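Local coordinates for putative L-alanine-DL-glutamate epimerase (Burkholderia xenovorans, PDB 3GO2), which probably catalyses a racemase or epimerase reaction, as a magnesium-binding member of the mandelate racemase/muconate lactonizing enzyme family, at residues D145-T150 / R200-A205; V121-C126 / A151-E156. All blocks are in the same frame, centred on the assembly; numbering follows the deposited sequence. Where two conformers were deposited one is given.

Interaction 1 (D145-T150 / R200-A205); sequences DGVKRT and RAHLEA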
ATOM      1  N   ASP A 145     -10.655  47.844 -12.471  1.00 21.67           N
ATOM      2  CA  ASP A 145      -9.967  48.973 -11.841  1.00 22.78           C
ATOM      3  C   ASP A 145     -10.217  49.028 -10.340  1.00 21.33           C
ATOM      4  O   ASP A 145      -9.306  49.352  -9.591  1.00 21.70           O
ATOM      5  CB  ASP A 145     -10.360  50.305 -12.497  1.00 23.74           C
ATOM      6  CG  ASP A 145      -9.727  50.503 -13.871  1.00 28.06           C
ATOM      7  OD1 ASP A 145      -8.668  49.901 -14.193  1.00 32.26           O
ATOM      8  OD2 ASP A 145     -10.315  51.295 -14.638  1.00 34.84           O
ATOM      9  N   GLY A 146     -11.434  48.680  -9.911  1.00 20.25           N
ATOM     10  CA  GLY A 146     -11.803  48.614  -8.496  1.00 20.41           C
ATOM     11  C   GLY A 146     -11.067  47.510  -7.754  1.00 19.87           C
ATOM     12  O   GLY A 146     -10.609  47.691  -6.614  1.00 19.98           O
ATOM     13  N   VAL A 147     -10.928  46.372  -8.427  1.00 19.22           N
ATOM     14  CA  VAL A 147     -10.126  45.254  -7.910  1.00 18.38           C
ATOM     15  C   VAL A 147      -8.707  45.735  -7.633  1.00 18.55           C
ATOM     16  O   VAL A 147      -8.170  45.529  -6.544  1.00 18.15           O
ATOM     17  CB  VAL A 147     -10.155  44.056  -8.889  1.00 18.49           C
ATOM     18  CG1 VAL A 147      -9.155  42.974  -8.500  1.00 17.60           C
ATOM     19  CG2 VAL A 147     -11.565  43.472  -8.955  1.00 18.23           C
ATOM     20  N   LYS A 148      -8.102  46.416  -8.605  1.00 18.39           N
ATOM     21  CA  LYS A 148      -6.759  46.942  -8.455  1.00 19.17           C
ATOM     22  C   LYS A 148      -6.689  47.908  -7.275  1.00 18.88           C
ATOM     23  O   LYS A 148      -5.802  47.814  -6.442  1.00 19.17           O
ATOM     24  CB  LYS A 148      -6.301  47.647  -9.732  1.00 19.16           C
ATOM     25  CG  LYS A 148      -4.912  48.225  -9.631  1.00 21.56           C
ATOM     26  CD  LYS A 148      -4.521  48.893 -10.920  1.00 25.58           C
ATOM     27  CE  LYS A 148      -3.169  49.603 -10.808  1.00 29.61           C
ATOM     28  NZ  LYS A 148      -2.602  49.930 -12.150  1.00 32.57           N
ATOM     29  N   ARG A 149      -7.632  48.835  -7.206  1.00 19.98           N
ATOM     30  CA  ARG A 149      -7.607  49.832  -6.138  1.00 20.57           C
ATOM     31  C   ARG A 149      -7.750  49.233  -4.760  1.00 20.55           C
ATOM     32  O   ARG A 149      -7.186  49.753  -3.822  1.00 20.45           O
ATOM     33  CB  ARG A 149      -8.692  50.867  -6.343  1.00 21.27           C
ATOM     34  CG  ARG A 149      -8.395  51.798  -7.498  1.00 24.75           C
ATOM     35  CD  ARG A 149      -9.349  52.986  -7.461  1.00 27.34           C
ATOM     36  NE  ARG A 149     -10.766  52.615  -7.426  1.00 30.12           N
ATOM     37  CZ  ARG A 149     -11.542  52.475  -8.490  1.00 32.67           C
ATOM     38  NH1 ARG A 149     -12.820  52.140  -8.335  1.00 32.65           N
ATOM     39  NH2 ARG A 149     -11.060  52.667  -9.716  1.00 35.59           N
ATOM     40  N   THR A 150      -8.526  48.151  -4.651  1.00 19.90           N
ATOM     41  CA  THR A 150      -8.688  47.476  -3.367  1.00 19.99           C
ATOM     42  C   THR A 150      -7.365  46.870  -2.895  1.00 19.08           C
ATOM     43  O   THR A 150      -7.030  46.959  -1.713  1.00 19.47           O
ATOM     44  CB  THR A 150      -9.781  46.394  -3.426  1.00 19.20           C
ATOM     45  OG1 THR A 150     -11.005  46.940  -3.918  1.00 21.28           O
ATOM     46  CG2 THR A 150     -10.039  45.821  -2.061  1.00 18.38           C
ATOM     47  N   ARG A 200      -7.687  34.771 -14.411  1.00 18.59           N
ATOM     48  CA  ARG A 200      -6.451  35.438 -14.783  1.00 19.66           C
ATOM     49  C   ARG A 200      -6.593  36.985 -14.766  1.00 18.98           C
ATOM     50  O   ARG A 200      -5.746  37.684 -14.184  1.00 17.33           O
ATOM     51  CB  ARG A 200      -5.985  34.987 -16.163  1.00 19.86           C
ATOM     52  CG  ARG A 200      -4.795  35.791 -16.625  1.00 23.74           C
ATOM     53  CD  ARG A 200      -4.301  35.387 -17.987  1.00 28.61           C
ATOM     54  NE  ARG A 200      -3.603  34.106 -17.994  1.00 32.35           N
ATOM     55  CZ  ARG A 200      -2.502  33.805 -17.308  1.00 34.95           C
ATOM     56  NH1 ARG A 200      -1.910  34.675 -16.490  1.00 38.23           N
ATOM     57  NH2 ARG A 200      -1.979  32.593 -17.449  1.00 38.01           N
ATOM     58  N   ALA A 201      -7.634  37.500 -15.415  1.00 18.79           N
ATOM     59  CA  ALA A 201      -7.827  38.963 -15.492  1.00 18.92           C
ATOM     60  C   ALA A 201      -7.933  39.573 -14.087  1.00 18.58           C
ATOM     61  O   ALA A 201      -7.296  40.597 -13.794  1.00 18.34           O
ATOM     62  CB  ALA A 201      -9.065  39.314 -16.340  1.00 19.23           C
ATOM     63  N   HIS A 202      -8.757  38.941 -13.239  1.00 17.59           N
ATOM     64  CA  HIS A 202      -8.946  39.379 -11.850  1.00 17.47           C
ATOM     65  C   HIS A 202      -7.666  39.392 -11.035  1.00 17.15           C
ATOM     66  O   HIS A 202      -7.329  40.388 -10.384  1.00 16.11           O
ATOM     67  CB  HIS A 202      -9.999  38.494 -11.183  1.00 17.36           C
ATOM     68  CG  HIS A 202     -10.322  38.880  -9.777  1.00 16.37           C
ATOM     69  ND1 HIS A 202     -11.395  39.685  -9.451  1.00 16.73           N
ATOM     70  CD2 HIS A 202      -9.750  38.518  -8.602  1.00 17.19           C
ATOM     71  CE1 HIS A 202     -11.434  39.838  -8.134  1.00 16.35           C
ATOM     72  NE2 HIS A 202     -10.445  39.146  -7.599  1.00 16.71           N
ATOM     73  N   LEU A 203      -6.952  38.272 -11.057  1.00 16.75           N
ATOM     74  CA  LEU A 203      -5.731  38.151 -10.323  1.00 16.77           C
ATOM     75  C   LEU A 203      -4.631  39.099 -10.843  1.00 17.63           C
ATOM     76  O   LEU A 203      -3.854  39.624 -10.053  1.00 17.92           O
ATOM     77  CB  LEU A 203      -5.246  36.692 -10.350  1.00 16.44           C
ATOM     78  CG  LEU A 203      -6.071  35.753  -9.487  1.00 16.20           C
ATOM     79  CD1 LEU A 203      -5.675  34.290  -9.819  1.00 14.64           C
ATOM     80  CD2 LEU A 203      -5.819  36.040  -8.019  1.00 14.97           C
ATOM     81  N   GLU A 204      -4.571  39.315 -12.152  1.00 18.10           N
ATOM     82  CA  GLU A 204      -3.584  40.270 -12.723  1.00 19.32           C
ATOM     83  C   GLU A 204      -3.832  41.698 -12.233  1.00 18.57           C
ATOM     84  O   GLU A 204      -2.869  42.411 -11.892  1.00 19.08           O
ATOM     85  CB  GLU A 204      -3.541  40.179 -14.245  1.00 19.68           C
ATOM     86  CG  GLU A 204      -2.784  38.927 -14.701  1.00 22.45           C
ATOM     87  CD  GLU A 204      -2.807  38.694 -16.192  1.00 26.94           C
ATOM     88  OE1 GLU A 204      -3.608  39.356 -16.881  1.00 28.90           O
ATOM     89  OE2 GLU A 204      -2.008  37.848 -16.666  1.00 27.66           O
ATOM     90  N   ALA A 205      -5.100  42.083 -12.152  1.00 18.69           N
ATOM     91  CA  ALA A 205      -5.490  43.386 -11.599  1.00 19.13           C
ATOM     92  C   ALA A 205      -5.137  43.489 -10.133  1.00 19.20           C
ATOM     93  O   ALA A 205      -4.598  44.511  -9.658  1.00 18.98           O
ATOM     94  CB  ALA A 205      -6.975  43.667 -11.825  1.00 18.95           C
TER
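Val-147 stands over the imidazole of His-202, the two side chains crossing at about a right angle. One methyl, CG1, lies over the ring face, 4.1 Å from the ring centroid, a CH-pi contact. The other, CG2, approaches nearer the rim and comes 3.7 Å from CE1 of His-202. The first torsion of the valine (chi1 170°) sets CG1 beside the carbonyl carbon and CG2 beside the backbone N, which brings CG1 over the ring and CG2 past its rim by CE1. CG1 also faces the neighbouring helix itself, 3.7 Å from the backbone O of His-202 and 4.0 Å from CB of Ala-205. Alanine suits that position because a single methyl lets the backbones come close: CA of Lys-148 lies 3.5 Å from the carbonyl O of Ala-205, a CA-H...O contact with an angle of 137° at the hydrogen. The aliphatic CB and CG of Lys-148 pass the same oxygen, while the extended chain carries NZ away to a salt bridge with Asp-208. A histidine here offers a flat pi face to the valine methyls and its nitrogens at the edge. Its ND1 is hydrogen-bonded to His-169 and its NE2 to Thr-164 of strand 161-168, which fixes the rotation of the buried ring. One turn on from Gly-146, Thr-150 OG1 bonds back to the carbonyl O of Gly-146 at 2.8 Å, satisfying a buried hydroxyl within the helix; Thr-150 N and OG1 reach that oxygen from opposite faces of its plane. The axes of the two short segments approach to 8.7 Å and run roughly the same way, with a crossing angle of -39°. Helices 144-156 and 193-210 are thus neighbours in the outer layer of the barrel domain; Leu-203 of the second packs on strand 215-219, and the His-202 ring meets Phe-167.

Interaction 2 (V121-C126 / A151-E156); sequences VYWSHC and AEEARE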
ATOM      1  N   VAL A 121      -1.843  38.472   9.922  1.00 16.92           N
ATOM      2  CA  VAL A 121      -3.105  38.181   9.287  1.00 16.06           C
ATOM      3  C   VAL A 121      -3.049  38.340   7.782  1.00 15.87           C
ATOM      4  O   VAL A 121      -2.087  38.867   7.212  1.00 15.51           O
ATOM      5  CB  VAL A 121      -4.282  39.023   9.862  1.00 16.80           C
ATOM      6  CG1 VAL A 121      -4.453  38.740  11.337  1.00 15.98           C
ATOM      7  CG2 VAL A 121      -4.099  40.519   9.595  1.00 16.20           C
ATOM      8  N   TYR A 122      -4.086  37.828   7.139  1.00 14.73           N
ATOM      9  CA  TYR A 122      -4.413  38.218   5.772  1.00 14.71           C
ATOM     10  C   TYR A 122      -5.806  38.828   5.762  1.00 14.85           C
ATOM     11  O   TYR A 122      -6.677  38.427   6.540  1.00 14.15           O
ATOM     12  CB  TYR A 122      -4.287  37.047   4.789  1.00 14.05           C
ATOM     13  CG  TYR A 122      -5.273  35.883   4.880  1.00 13.96           C
ATOM     14  CD1 TYR A 122      -6.491  35.913   4.200  1.00 15.10           C
ATOM     15  CD2 TYR A 122      -4.969  34.747   5.620  1.00 13.84           C
ATOM     16  CE1 TYR A 122      -7.379  34.857   4.257  1.00 12.89           C
ATOM     17  CE2 TYR A 122      -5.849  33.670   5.661  1.00 13.78           C
ATOM     18  CZ  TYR A 122      -7.037  33.722   4.976  1.00 13.56           C
ATOM     19  OH  TYR A 122      -7.911  32.649   5.042  1.00 15.19           O
ATOM     20  N   TRP A 123      -5.984  39.846   4.926  1.00 14.66           N
ATOM     21  CA  TRP A 123      -7.253  40.506   4.742  1.00 15.12           C
ATOM     22  C   TRP A 123      -8.064  39.654   3.767  1.00 15.28           C
ATOM     23  O   TRP A 123      -7.766  39.601   2.556  1.00 14.90           O
ATOM     24  CB  TRP A 123      -7.009  41.938   4.211  1.00 16.52           C
ATOM     25  CG  TRP A 123      -8.209  42.739   3.824  1.00 16.25           C
ATOM     26  CD1 TRP A 123      -9.497  42.306   3.659  1.00 17.46           C
ATOM     27  CD2 TRP A 123      -8.223  44.144   3.515  1.00 17.59           C
ATOM     28  NE1 TRP A 123     -10.300  43.346   3.257  1.00 18.01           N
ATOM     29  CE2 TRP A 123      -9.540  44.482   3.157  1.00 18.81           C
ATOM     30  CE3 TRP A 123      -7.239  45.138   3.505  1.00 20.34           C
ATOM     31  CZ2 TRP A 123      -9.917  45.799   2.803  1.00 20.63           C
ATOM     32  CZ3 TRP A 123      -7.610  46.438   3.155  1.00 20.52           C
ATOM     33  CH2 TRP A 123      -8.930  46.750   2.815  1.00 20.72           C
ATOM     34  N   SER A 124      -9.067  38.983   4.319  1.00 14.65           N
ATOM     35  CA  SER A 124      -9.863  38.012   3.565  1.00 14.95           C
ATOM     36  C   SER A 124     -11.037  38.641   2.835  1.00 15.85           C
ATOM     37  O   SER A 124     -11.396  39.799   3.088  1.00 16.36           O
ATOM     38  CB  SER A 124     -10.311  36.909   4.516  1.00 15.51           C
ATOM     39  OG  SER A 124     -10.729  35.746   3.815  1.00 14.36           O
ATOM     40  N   HIS A 125     -11.649  37.891   1.924  1.00 15.65           N
ATOM     41  CA  HIS A 125     -12.775  38.413   1.124  1.00 16.27           C
ATOM     42  C   HIS A 125     -12.474  39.798   0.554  1.00 16.26           C
ATOM     43  O   HIS A 125     -13.278  40.760   0.673  1.00 16.07           O
ATOM     44  CB  HIS A 125     -14.042  38.410   1.950  1.00 15.95           C
ATOM     45  CG  HIS A 125     -14.352  37.048   2.494  1.00 16.46           C
ATOM     46  ND1 HIS A 125     -14.006  36.668   3.771  1.00 16.92           N
ATOM     47  CD2 HIS A 125     -14.868  35.947   1.894  1.00 19.32           C
ATOM     48  CE1 HIS A 125     -14.334  35.398   3.948  1.00 18.30           C
ATOM     49  NE2 HIS A 125     -14.862  34.940   2.829  1.00 18.40           N
ATOM     50  N   CYS A 126     -11.318  39.850  -0.094  1.00 16.84           N
ATOM     51  CA  CYS A 126     -10.707  41.084  -0.584  1.00 16.79           C
ATOM     52  C   CYS A 126     -10.359  40.913  -2.048  1.00 16.96           C
ATOM     53  O   CYS A 126      -9.310  40.347  -2.367  1.00 18.68           O
ATOM     54  CB  CYS A 126      -9.435  41.354   0.206  1.00 16.73           C
ATOM     55  SG  CYS A 126      -8.572  42.888  -0.325  1.00 19.15           S
ATOM     56  N   ALA A 151      -6.617  46.239  -3.806  1.00 19.14           N
ATOM     57  CA  ALA A 151      -5.299  45.702  -3.470  1.00 19.20           C
ATOM     58  C   ALA A 151      -4.332  46.826  -3.103  1.00 19.88           C
ATOM     59  O   ALA A 151      -3.545  46.681  -2.174  1.00 19.64           O
ATOM     60  CB  ALA A 151      -4.742  44.887  -4.611  1.00 19.00           C
ATOM     61  N   GLU A 152      -4.395  47.946  -3.823  1.00 20.35           N
ATOM     62  CA  GLU A 152      -3.593  49.141  -3.436  1.00 20.26           C
ATOM     63  C   GLU A 152      -3.908  49.618  -2.014  1.00 19.82           C
ATOM     64  O   GLU A 152      -3.012  50.015  -1.273  1.00 19.90           O
ATOM     65  CB  GLU A 152      -3.809  50.296  -4.417  1.00 20.08           C
ATOM     66  CG  GLU A 152      -3.310  50.028  -5.845  1.00 23.14           C
ATOM     67  CD  GLU A 152      -3.600  51.159  -6.844  1.00 26.69           C
ATOM     68  OE1 GLU A 152      -4.607  51.902  -6.693  1.00 26.71           O
ATOM     69  OE2 GLU A 152      -2.806  51.260  -7.806  1.00 29.24           O
ATOM     70  N   GLU A 153      -5.184  49.632  -1.654  1.00 19.75           N
ATOM     71  CA  GLU A 153      -5.594  50.025  -0.314  1.00 19.79           C
ATOM     72  C   GLU A 153      -5.019  49.060   0.745  1.00 19.69           C
ATOM     73  O   GLU A 153      -4.509  49.487   1.786  1.00 19.81           O
ATOM     74  CB  GLU A 153      -7.122  50.133  -0.226  1.00 20.23           C
ATOM     75  CG  GLU A 153      -7.604  50.484   1.139  1.00 20.92           C
ATOM     76  CD  GLU A 153      -9.091  50.562   1.253  1.00 21.49           C
ATOM     77  OE1 GLU A 153      -9.790  50.874   0.263  1.00 21.36           O
ATOM     78  OE2 GLU A 153      -9.548  50.334   2.381  1.00 23.39           O
ATOM     79  N   ALA A 154      -5.058  47.753   0.461  1.00 18.98           N
ATOM     80  CA  ALA A 154      -4.494  46.778   1.365  1.00 19.64           C
ATOM     81  C   ALA A 154      -3.011  47.040   1.543  1.00 19.03           C
ATOM     82  O   ALA A 154      -2.505  46.977   2.638  1.00 19.78           O
ATOM     83  CB  ALA A 154      -4.731  45.323   0.839  1.00 18.78           C
ATOM     84  N   ARG A 155      -2.314  47.309   0.445  1.00 19.77           N
ATOM     85  CA  ARG A 155      -0.898  47.622   0.489  1.00 20.24           C
ATOM     86  C   ARG A 155      -0.631  48.859   1.366  1.00 19.99           C
ATOM     87  O   ARG A 155       0.229  48.832   2.256  1.00 18.14           O
ATOM     88  CB  ARG A 155      -0.357  47.870  -0.917  1.00 21.08           C
ATOM     89  CG  ARG A 155       1.126  48.028  -0.979  1.00 24.33           C
ATOM     90  CD  ARG A 155       1.611  48.456  -2.368  1.00 27.21           C
ATOM     91  NE  ARG A 155       3.018  48.842  -2.295  1.00 32.48           N
ATOM     92  CZ  ARG A 155       3.824  49.069  -3.328  1.00 36.51           C
ATOM     93  NH1 ARG A 155       3.401  48.931  -4.586  1.00 38.76           N
ATOM     94  NH2 ARG A 155       5.086  49.422  -3.091  1.00 38.77           N
ATOM     95  N   GLU A 156      -1.369  49.926   1.089  1.00 21.11           N
ATOM     96  CA  GLU A 156      -1.203  51.205   1.783  0.50 21.74           C
ATOM     97  C   GLU A 156      -1.415  51.039   3.288  1.00 21.95           C
ATOM     98  O   GLU A 156      -0.700  51.638   4.107  1.00 21.85           O
ATOM     99  CB  GLU A 156      -2.163  52.257   1.186  0.50 21.97           C
ATOM    100  CG  GLU A 156      -1.835  52.642  -0.281  0.50 23.32           C
ATOM    101  CD  GLU A 156      -2.974  53.339  -1.022  0.50 24.52           C
ATOM    102  OE1 GLU A 156      -4.096  53.461  -0.470  0.50 27.72           O
ATOM    103  OE2 GLU A 156      -2.744  53.748  -2.184  0.50 25.48           O
TER
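The indole of Trp-123, late in the first barrel strand, reaches out to the helix that precedes the next strand, a strand-to-helix contact of the barrel's beta-alpha layers. With CG anti to the backbone N (chi1 174°), the six-membered ring is carried toward Ala-154. There CZ3 of Trp-123 comes 3.6 Å from CA of Ala-154, and CE3 of Trp-123 lies 3.7 Å from CB of Ala-154. The small alanine lets the broad ring approach the helix backbone. Farther round the indole, OE2 of Glu-153 meets CH2 of Trp-123 at 3.7 Å, at the edge and in the ring plane, where the weakly positive ring hydrogens suit a carboxylate oxygen. The two planes are 66° apart. Salt bridges from OE1 to Arg-130 and from OE2 to Arg-157 hold the carboxylate at its place, and NE1 of the indole is hydrogen-bonded to OD2 of Asp-347. Cys-126 places SG over one face of the same indole, 3.9 Å above its plane and offset toward the rim, as the chain turns back beyond the strand. That turn carries His-125, which has been seen to bind fumarate and 2-oxoglutarate in this protein, though neither is bound to this chain. Hydrophobic side chains wedged between strand and helix, with ligand-binding residues on the loops that follow the barrel strands, are characteristic of the TIM-barrel domain of the enolase superfamily.

In the fold
From the N terminus, the chain first runs through the capping-domain region and then enters strand 118-123, where interaction 2 opens. Helix 128-132 follows, and helix 144-156 then returns beside the strand. Its residues 145-150 open interaction 1 before 151-156 close interaction 2, a loop of 24 residues. Interaction 1 closes only at helix 193-210, after a loop of 49 residues that takes in strand 161-168; the two loops therefore cross instead of nesting. Helix 144-156 is thus tied to the barrel strand through its later residues and to helix 193-210 through its earlier ones, and the two contacts touch where Thr-150 CG2 packs on Cys-126 SG at 3.7 Å.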